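Local coordinates for protein methyltransferase type 12 (Clostridium thermocellum, PDB 3JWG) that probably methylates the 2'-hydroxyl of the 3'-terminal nucleotide of small RNAs, taking the methyl group from S-adenosyl-L-methionine, through its C-terminal methyltransferase domain, at residues G58-S62 / Y63-E67; Q172-A175 / V176-E180; N142-Y145 / N146-Y149. All blocks are in the same frame, centred on the assembly; numbering follows the deposited sequence.

Overall arrangement
Followed from the N terminus, the three contacts come in series, and since each joins directly consecutive residues, none encloses or crosses another. Interaction 1 is the turn that takes strand 55-60 into helix 63-73, beside the magnesium site of the seven-stranded Rossmann-like sheet. Interaction 3 comes next: a 3-10 turn just after strand 135-141, at the surface, with its centre 30 Å from that of interaction 1. Interaction 2 lies last, inside helix 168-182, which packs on strands 184-191 and 202-209 of the same sheet. Interactions 1 and 2 sit on opposite sides of the chain's centre, whereas 2 and 3 approach to about 7 Å between nearest atoms without touching.

Interaction 1: G58-S62 / Y63-E67; sequences GVDVS and YSVLE
Asp60, the last residue of strand 55-60, reaches the first turn of helix 63-73 through CB, CG and OD2. CB lies against Leu66, 3.6 Å from Leu66 CD2 and nearly as close to Leu66 CG. CG of the aspartate is anti to the backbone N (chi1 -155°), which carries the carboxylate toward Val65; Asp60 CG is 3.9 Å from Val65 CG1, and the two side chains cross at about a right angle. At the tip, OD2 abuts the valine, with Asp60 OD2 to Val65 CB at 3.4 Å, and also accepts from the backbone: Ser62 N donates to Asp60 OD2 (3.2 Å), approaching on the anti side of that oxygen, 30° out of the carboxylate plane. This bond to the second residue onward defines an Asx turn. The other oxygen, OD1, accepts from Gly39 N, in the loop that also contains Gly37 of the magnesium site; the aspartate side chain itself lies about 6 Å from the metal, nearest atoms compared. An acidic residue ending the second strand, facing the glycine-rich loop after the first, is a familiar feature of Rossmann-fold methyltransferases, where its neighbourhood usually receives the S-adenosyl-L-methionine, so a similar role is plausible here. The Asx turn leads straight to the N-cap. Ser62 OG, anti to its own N, turns back over the helix start and accepts from Val65 N at 3.1 Å in a nearly straight bond (166°). The first main-chain helix bond follows, Leu66 N to Ser62 O at 3.2 Å. Packing is tight beside the cap: Ser62 CB and Val65 CG2 are 3.3 Å apart, less than usual for two carbons. Leu66 also packs on Cys38 and Gln90.

Interaction 2: Q172-A175 / V176-E180; sequences QTWA and VKVAE. Unlike the reference sequence in segment 172-175: Gln172 (reference Glu).
Helix 168-182 lies against strands 184-191 and 202-209 of the central sheet, and this contact spans about two and a half turns of it, where Trp174 meets Val178 four residues on. Four consecutive main-chain bonds keep the helix regular; the one from Val178 N to Trp174 O is 3.0 Å long. The indole is met over one face. Val178 CG1 stands 3.9 Å from the centroid of the five-membered ring of Trp174, 24° off its normal, a CH-pi contact, and of the ring atoms it comes closest to Trp174 NE1, at 3.6 Å. With CG1 anti to the carbonyl carbon (chi1 -58°), the valine turns that methyl toward the indole, while CG2 presses on a carbonyl, 3.1 Å from Ala175 O. Nearer the surface, Lys177 stretches alongside Thr173, pointing the same way, its CE 3.8 Å from Thr173 CG2. The threonine's own hydroxyl bonds back to Lys169 O. Phe207 of strand 202-209 touches both Trp174 and Val178, and Trp166 meets the indole edge-to-face. Because Trp174 NE1 also bonds to Glu124 of helix 117-131, the indole is held by a methyl over its face and a carboxylate at its nitrogen, which should restrict its rotation.

Interaction 3: N142-Y145 / N146-Y149; sequences NKEY and NFHY
Asn146 and Phe147 fold back on the residues before them in a 3-10 turn that follows strand 135-141. Three successive i+3 to i bonds give the evidence for the turn: Tyr145 N to Asn142 O at 3.0 Å, Asn146 N to Lys143 O at 3.0 Å, and Phe147 N to Glu144 O at 2.9 Å. In the last, the donor stands 61° out of the carbonyl plane. Asn146 also packs on the turn through its CB, 3.6 Å from Lys143 O. Tyr145 sets its CB 3.2 Å from Asn146 N; its ring lies obliquely to that nitrogen and touches Pro201. CG of Phe147 is anti to the carbonyl carbon, which folds the ring over the backbone of Glu144. Its face receives Glu144 CA, 3.9 Å from the ring centroid and 21° off the normal, a CH-pi contact, while Lys143 O lies over the same face toward the rim. The glutamate's extended chain passes the ring obliquely, its CG 3.7 Å from Phe147 CE1, and its OE1 forms a salt bridge with Arg168 NE. Asn142 leads into the turn, its amide nitrogen bonded to Phe198 O and Ser200 O, and its OD1 takes a weak bond from Glu144 N, 3.1 Å long at 129°.

Interaction 1: G58-S62 / Y63-E67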
loop_
_atom_site.group_PDB
_atom_site.type_symbol
_atom_site.label_atom_id
_atom_site.label_comp_id
_atom_site.label_asym_id
_atom_site.label_seq_id
_atom_site.Cartn_x
_atom_site.Cartn_y
_atom_site.Cartn_z
ATOM N N GLY A 58 1.998 -0.286 10.860
ATOM C CA GLY A 58 1.420 -1.310 10.006
ATOM C C GLY A 58 0.051 -1.711 10.520
ATOM O O GLY A 58 -0.126 -1.925 11.722
ATOM N N VAL A 59 -0.922 -1.803 9.618
ATOM C CA VAL A 59 -2.285 -2.176 9.986
ATOM C C VAL A 59 -2.744 -3.336 9.101
ATOM O O VAL A 59 -2.478 -3.351 7.900
ATOM C CB VAL A 59 -3.261 -0.994 9.776
ATOM C CG1 VAL A 59 -4.661 -1.387 10.209
ATOM C CG2 VAL A 59 -2.785 0.230 10.549
ATOM N N ASP A 60 -3.413 -4.318 9.697
ATOM C CA ASP A 60 -3.916 -5.453 8.928
ATOM C C ASP A 60 -5.270 -5.874 9.499
ATOM O O ASP A 60 -5.592 -5.568 10.654
ATOM C CB ASP A 60 -2.929 -6.624 8.977
ATOM C CG ASP A 60 -3.063 -7.562 7.769
ATOM O OD1 ASP A 60 -2.568 -7.210 6.673
ATOM O OD2 ASP A 60 -3.671 -8.649 7.912
ATOM N N VAL A 61 -6.062 -6.566 8.684
ATOM C CA VAL A 61 -7.385 -7.032 9.092
ATOM C C VAL A 61 -7.303 -8.307 9.917
ATOM O O VAL A 61 -8.197 -8.601 10.708
ATOM C CB VAL A 61 -8.282 -7.323 7.863
ATOM C CG1 VAL A 61 -8.433 -6.074 7.018
ATOM C CG2 VAL A 61 -7.682 -8.448 7.032
ATOM N N SER A 62 -6.222 -9.056 9.733
ATOM C CA SER A 62 -6.036 -10.325 10.429
ATOM C C SER A 62 -5.114 -10.303 11.645
ATOM O O SER A 62 -3.986 -9.809 11.585
ATOM C CB SER A 62 -5.528 -11.374 9.439
ATOM O OG SER A 62 -5.044 -12.522 10.114
ATOM N N TYR A 63 -5.610 -10.858 12.746
ATOM C CA TYR A 63 -4.848 -10.943 13.984
ATOM C C TYR A 63 -3.648 -11.864 13.774
ATOM O O TYR A 63 -2.527 -11.558 14.184
ATOM C CB TYR A 63 -5.724 -11.513 15.102
ATOM C CG TYR A 63 -4.950 -11.925 16.331
ATOM C CD1 TYR A 63 -4.499 -10.975 17.249
ATOM C CD2 TYR A 63 -4.641 -13.265 16.565
ATOM C CE1 TYR A 63 -3.759 -11.350 18.371
ATOM C CE2 TYR A 63 -3.900 -13.652 17.681
ATOM C CZ TYR A 63 -3.463 -12.690 18.580
ATOM O OH TYR A 63 -2.722 -13.071 19.679
ATOM N N SER A 64 -3.903 -12.996 13.129
ATOM C CA SER A 64 -2.868 -13.982 12.852
ATOM C C SER A 64 -1.720 -13.402 12.027
ATOM O O SER A 64 -0.547 -13.657 12.307
ATOM C CB SER A 64 -3.475 -15.174 12.113
ATOM O OG SER A 64 -2.474 -16.121 11.796
ATOM N N VAL A 65 -2.063 -12.628 11.004
ATOM C CA VAL A 65 -1.055 -12.016 10.145
ATOM C C VAL A 65 -0.169 -11.064 10.939
ATOM O O VAL A 65 1.058 -11.122 10.850
ATOM C CB VAL A 65 -1.704 -11.229 8.990
ATOM C CG1 VAL A 65 -0.622 -10.597 8.125
ATOM C CG2 VAL A 65 -2.579 -12.157 8.154
ATOM N N LEU A 66 -0.795 -10.185 11.714
ATOM C CA LEU A 66 -0.055 -9.226 12.521
ATOM C C LEU A 66 0.890 -9.930 13.481
ATOM O O LEU A 66 1.977 -9.431 13.772
ATOM C CB LEU A 66 -1.023 -8.326 13.292
ATOM C CG LEU A 66 -1.751 -7.300 12.419
ATOM C CD1 LEU A 66 -2.821 -6.593 13.228
ATOM C CD2 LEU A 66 -0.741 -6.299 11.869
ATOM N N GLU A 67 0.475 -11.100 13.960
ATOM C CA GLU A 67 1.288 -11.884 14.882
ATOM C C GLU A 67 2.510 -12.414 14.136
ATOM O O GLU A 67 3.606 -12.505 14.687
ATOM C CB GLU A 67 0.463 -13.047 15.437
ATOM C CG GLU A 67 0.873 -13.482 16.829
ATOM C CD GLU A 67 0.804 -12.344 17.832
ATOM O OE1 GLU A 67 -0.250 -11.675 17.904
ATOM O OE2 GLU A 67 1.801 -12.120 18.551
#

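Interaction 2: Q172-A175 / V176-E180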
loop_
_atom_site.group_PDB
_atom_site.type_symbol
_atom_site.label_atom_id
_atom_site.label_comp_id
_atom_site.label_asym_id
_atom_site.label_seq_id
_atom_site.Cartn_x
_atom_site.Cartn_y
_atom_site.Cartn_z
ATOM N N GLN A 172 -6.630 3.005 -13.609
ATOM C CA GLN A 172 -6.524 4.436 -13.854
ATOM C C GLN A 172 -7.872 5.132 -13.793
ATOM O O GLN A 172 -7.974 6.243 -13.269
ATOM C CB GLN A 172 -5.824 4.678 -15.190
ATOM C CG GLN A 172 -4.337 4.386 -15.109
ATOM C CD GLN A 172 -3.664 4.350 -16.460
ATOM O OE1 GLN A 172 -4.088 5.031 -17.393
ATOM N NE2 GLN A 172 -2.603 3.561 -16.571
ATOM N N THR A 173 -8.911 4.477 -14.303
ATOM C CA THR A 173 -10.253 5.047 -14.265
ATOM C C THR A 173 -10.672 5.202 -12.801
ATOM O O THR A 173 -11.211 6.237 -12.396
ATOM C CB THR A 173 -11.266 4.133 -14.985
ATOM O OG1 THR A 173 -10.885 3.995 -16.360
ATOM C CG2 THR A 173 -12.673 4.722 -14.905
ATOM N N TRP A 174 -10.419 4.159 -12.017
ATOM C CA TRP A 174 -10.741 4.163 -10.596
ATOM C C TRP A 174 -9.962 5.259 -9.873
ATOM O O TRP A 174 -10.527 6.032 -9.103
ATOM C CB TRP A 174 -10.386 2.814 -9.968
ATOM C CG TRP A 174 -10.474 2.824 -8.473
ATOM C CD1 TRP A 174 -11.607 2.711 -7.715
ATOM C CD2 TRP A 174 -9.388 2.993 -7.552
ATOM N NE1 TRP A 174 -11.294 2.797 -6.380
ATOM C CE2 TRP A 174 -9.939 2.971 -6.251
ATOM C CE3 TRP A 174 -8.001 3.161 -7.701
ATOM C CZ2 TRP A 174 -9.153 3.113 -5.098
ATOM C CZ3 TRP A 174 -7.215 3.302 -6.550
ATOM C CH2 TRP A 174 -7.796 3.276 -5.270
ATOM N N ALA A 175 -8.659 5.311 -10.117
ATOM C CA ALA A 175 -7.804 6.304 -9.474
ATOM C C ALA A 175 -8.230 7.739 -9.781
ATOM O O ALA A 175 -8.329 8.568 -8.877
ATOM C CB ALA A 175 -6.362 6.097 -9.887
ATOM N N VAL A 176 -8.471 8.030 -11.056
ATOM C CA VAL A 176 -8.883 9.369 -11.464
ATOM C C VAL A 176 -10.186 9.792 -10.788
ATOM O O VAL A 176 -10.319 10.937 -10.344
ATOM C CB VAL A 176 -9.053 9.457 -13.008
ATOM C CG1 VAL A 176 -9.702 10.786 -13.397
ATOM C CG2 VAL A 176 -7.693 9.321 -13.680
ATOM N N LYS A 177 -11.142 8.871 -10.699
ATOM C CA LYS A 177 -12.419 9.179 -10.072
ATOM C C LYS A 177 -12.314 9.445 -8.578
ATOM O O LYS A 177 -12.877 10.417 -8.085
ATOM C CB LYS A 177 -13.438 8.057 -10.313
ATOM C CG LYS A 177 -14.090 8.100 -11.690
ATOM C CD LYS A 177 -14.993 6.892 -11.928
ATOM C CE LYS A 177 -15.423 6.790 -13.389
ATOM N NZ LYS A 177 -16.210 5.545 -13.638
ATOM N N VAL A 178 -11.608 8.585 -7.846
ATOM C CA VAL A 178 -11.481 8.798 -6.412
ATOM C C VAL A 178 -10.676 10.059 -6.119
ATOM O O VAL A 178 -10.986 10.799 -5.182
ATOM C CB VAL A 178 -10.824 7.584 -5.703
ATOM C CG1 VAL A 178 -11.642 6.338 -5.966
ATOM C CG2 VAL A 178 -9.391 7.404 -6.174
ATOM N N ALA A 179 -9.646 10.305 -6.924
ATOM C CA ALA A 179 -8.811 11.489 -6.752
ATOM C C ALA A 179 -9.692 12.726 -6.881
ATOM O O ALA A 179 -9.585 13.670 -6.096
ATOM C CB ALA A 179 -7.720 11.518 -7.815
ATOM N N GLU A 180 -10.559 12.711 -7.885
ATOM C CA GLU A 180 -11.467 13.824 -8.133
ATOM C C GLU A 180 -12.493 13.951 -7.008
ATOM O O GLU A 180 -12.751 15.045 -6.517
ATOM C CB GLU A 180 -12.164 13.623 -9.484
ATOM C CG GLU A 180 -12.996 14.799 -9.963
ATOM C CD GLU A 180 -14.346 14.875 -9.283
ATOM O OE1 GLU A 180 -15.122 13.902 -9.399
ATOM O OE2 GLU A 180 -14.636 15.904 -8.635
#

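Interaction 3: N142-Y145 / N146-Y149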
loop_
_atom_site.group_PDB
_atom_site.type_symbol
_atom_site.label_atom_id
_atom_site.label_comp_id
_atom_site.label_asym_id
_atom_site.label_seq_id
_atom_site.Cartn_x
_atom_site.Cartn_y
_atom_site.Cartn_z
ATOM N N ASN A 142 -1.037 -5.562 -12.562
ATOM C CA ASN A 142 -1.576 -5.157 -13.849
ATOM C C ASN A 142 -2.061 -6.484 -14.424
ATOM O O ASN A 142 -1.254 -7.328 -14.828
ATOM C CB ASN A 142 -0.492 -4.537 -14.740
ATOM C CG ASN A 142 -0.829 -4.642 -16.224
ATOM O OD1 ASN A 142 -2.004 -4.595 -16.616
ATOM N ND2 ASN A 142 0.201 -4.774 -17.055
ATOM N N LYS A 143 -3.375 -6.687 -14.429
ATOM C CA LYS A 143 -3.926 -7.944 -14.919
ATOM C C LYS A 143 -3.482 -8.316 -16.328
ATOM O O LYS A 143 -3.270 -9.490 -16.623
ATOM C CB LYS A 143 -5.458 -7.928 -14.874
ATOM C CG LYS A 143 -6.061 -9.238 -15.383
ATOM C CD LYS A 143 -7.505 -9.450 -14.949
ATOM C CE LYS A 143 -8.453 -8.479 -15.602
ATOM N NZ LYS A 143 -9.866 -8.964 -15.452
ATOM N N GLU A 144 -3.343 -7.315 -17.188
ATOM C CA GLU A 144 -2.957 -7.534 -18.578
ATOM C C GLU A 144 -1.626 -8.263 -18.720
ATOM O O GLU A 144 -1.396 -8.980 -19.701
ATOM C CB GLU A 144 -2.903 -6.196 -19.299
ATOM C CG GLU A 144 -4.274 -5.558 -19.452
ATOM C CD GLU A 144 -4.192 -4.142 -19.948
ATOM O OE1 GLU A 144 -4.153 -3.216 -19.108
ATOM O OE2 GLU A 144 -4.150 -3.956 -21.182
ATOM N N TYR A 145 -0.758 -8.089 -17.731
ATOM C CA TYR A 145 0.540 -8.735 -17.757
ATOM C C TYR A 145 0.411 -10.252 -17.850
ATOM O O TYR A 145 1.242 -10.917 -18.465
ATOM C CB TYR A 145 1.331 -8.387 -16.501
ATOM C CG TYR A 145 2.771 -8.828 -16.569
ATOM C CD1 TYR A 145 3.696 -8.121 -17.335
ATOM C CD2 TYR A 145 3.208 -9.959 -15.883
ATOM C CE1 TYR A 145 5.023 -8.526 -17.418
ATOM C CE2 TYR A 145 4.537 -10.377 -15.959
ATOM C CZ TYR A 145 5.436 -9.653 -16.727
ATOM O OH TYR A 145 6.753 -10.043 -16.801
ATOM N N ASN A 146 -0.632 -10.797 -17.230
ATOM C CA ASN A 146 -0.837 -12.236 -17.232
ATOM C C ASN A 146 -1.422 -12.773 -18.540
ATOM O O ASN A 146 -1.509 -13.985 -18.726
ATOM C CB ASN A 146 -1.732 -12.646 -16.058
ATOM C CG ASN A 146 -1.136 -12.266 -14.705
ATOM O OD1 ASN A 146 -1.185 -11.103 -14.290
ATOM N ND2 ASN A 146 -0.560 -13.247 -14.017
ATOM N N PHE A 147 -1.818 -11.874 -19.438
ATOM C CA PHE A 147 -2.385 -12.277 -20.725
ATOM C C PHE A 147 -1.318 -12.925 -21.595
ATOM O O PHE A 147 -1.618 -13.756 -22.454
ATOM C CB PHE A 147 -2.954 -11.068 -21.472
ATOM C CG PHE A 147 -4.208 -10.504 -20.868
ATOM C CD1 PHE A 147 -4.667 -9.247 -21.252
ATOM C CD2 PHE A 147 -4.941 -11.226 -19.931
ATOM C CE1 PHE A 147 -5.835 -8.716 -20.712
ATOM C CE2 PHE A 147 -6.113 -10.702 -19.386
ATOM C CZ PHE A 147 -6.558 -9.444 -19.777
ATOM N N HIS A 148 -0.069 -12.530 -21.371
ATOM C CA HIS A 148 1.049 -13.059 -22.138
ATOM C C HIS A 148 1.459 -14.427 -21.607
ATOM O O HIS A 148 2.102 -14.536 -20.563
ATOM C CB HIS A 148 2.226 -12.079 -22.071
ATOM C CG HIS A 148 3.367 -12.434 -22.972
ATOM N ND1 HIS A 148 3.196 -12.745 -24.305
ATOM C CD2 HIS A 148 4.701 -12.486 -22.743
ATOM C CE1 HIS A 148 4.376 -12.972 -24.856
ATOM N NE2 HIS A 148 5.305 -12.822 -23.930
ATOM N N TYR A 149 1.068 -15.469 -22.335
ATOM C CA TYR A 149 1.386 -16.845 -21.959
ATOM C C TYR A 149 2.891 -17.101 -22.005
ATOM O O TYR A 149 3.586 -16.617 -22.900
ATOM C CB TYR A 149 0.648 -17.813 -22.894
ATOM C CG TYR A 149 1.052 -19.269 -22.770
ATOM C CD1 TYR A 149 2.201 -19.750 -23.394
ATOM C CD2 TYR A 149 0.278 -20.167 -22.038
ATOM C CE1 TYR A 149 2.570 -21.088 -23.294
ATOM C CE2 TYR A 149 0.637 -21.506 -21.930
ATOM C CZ TYR A 149 1.784 -21.959 -22.560
ATOM O OH TYR A 149 2.144 -23.283 -22.460
#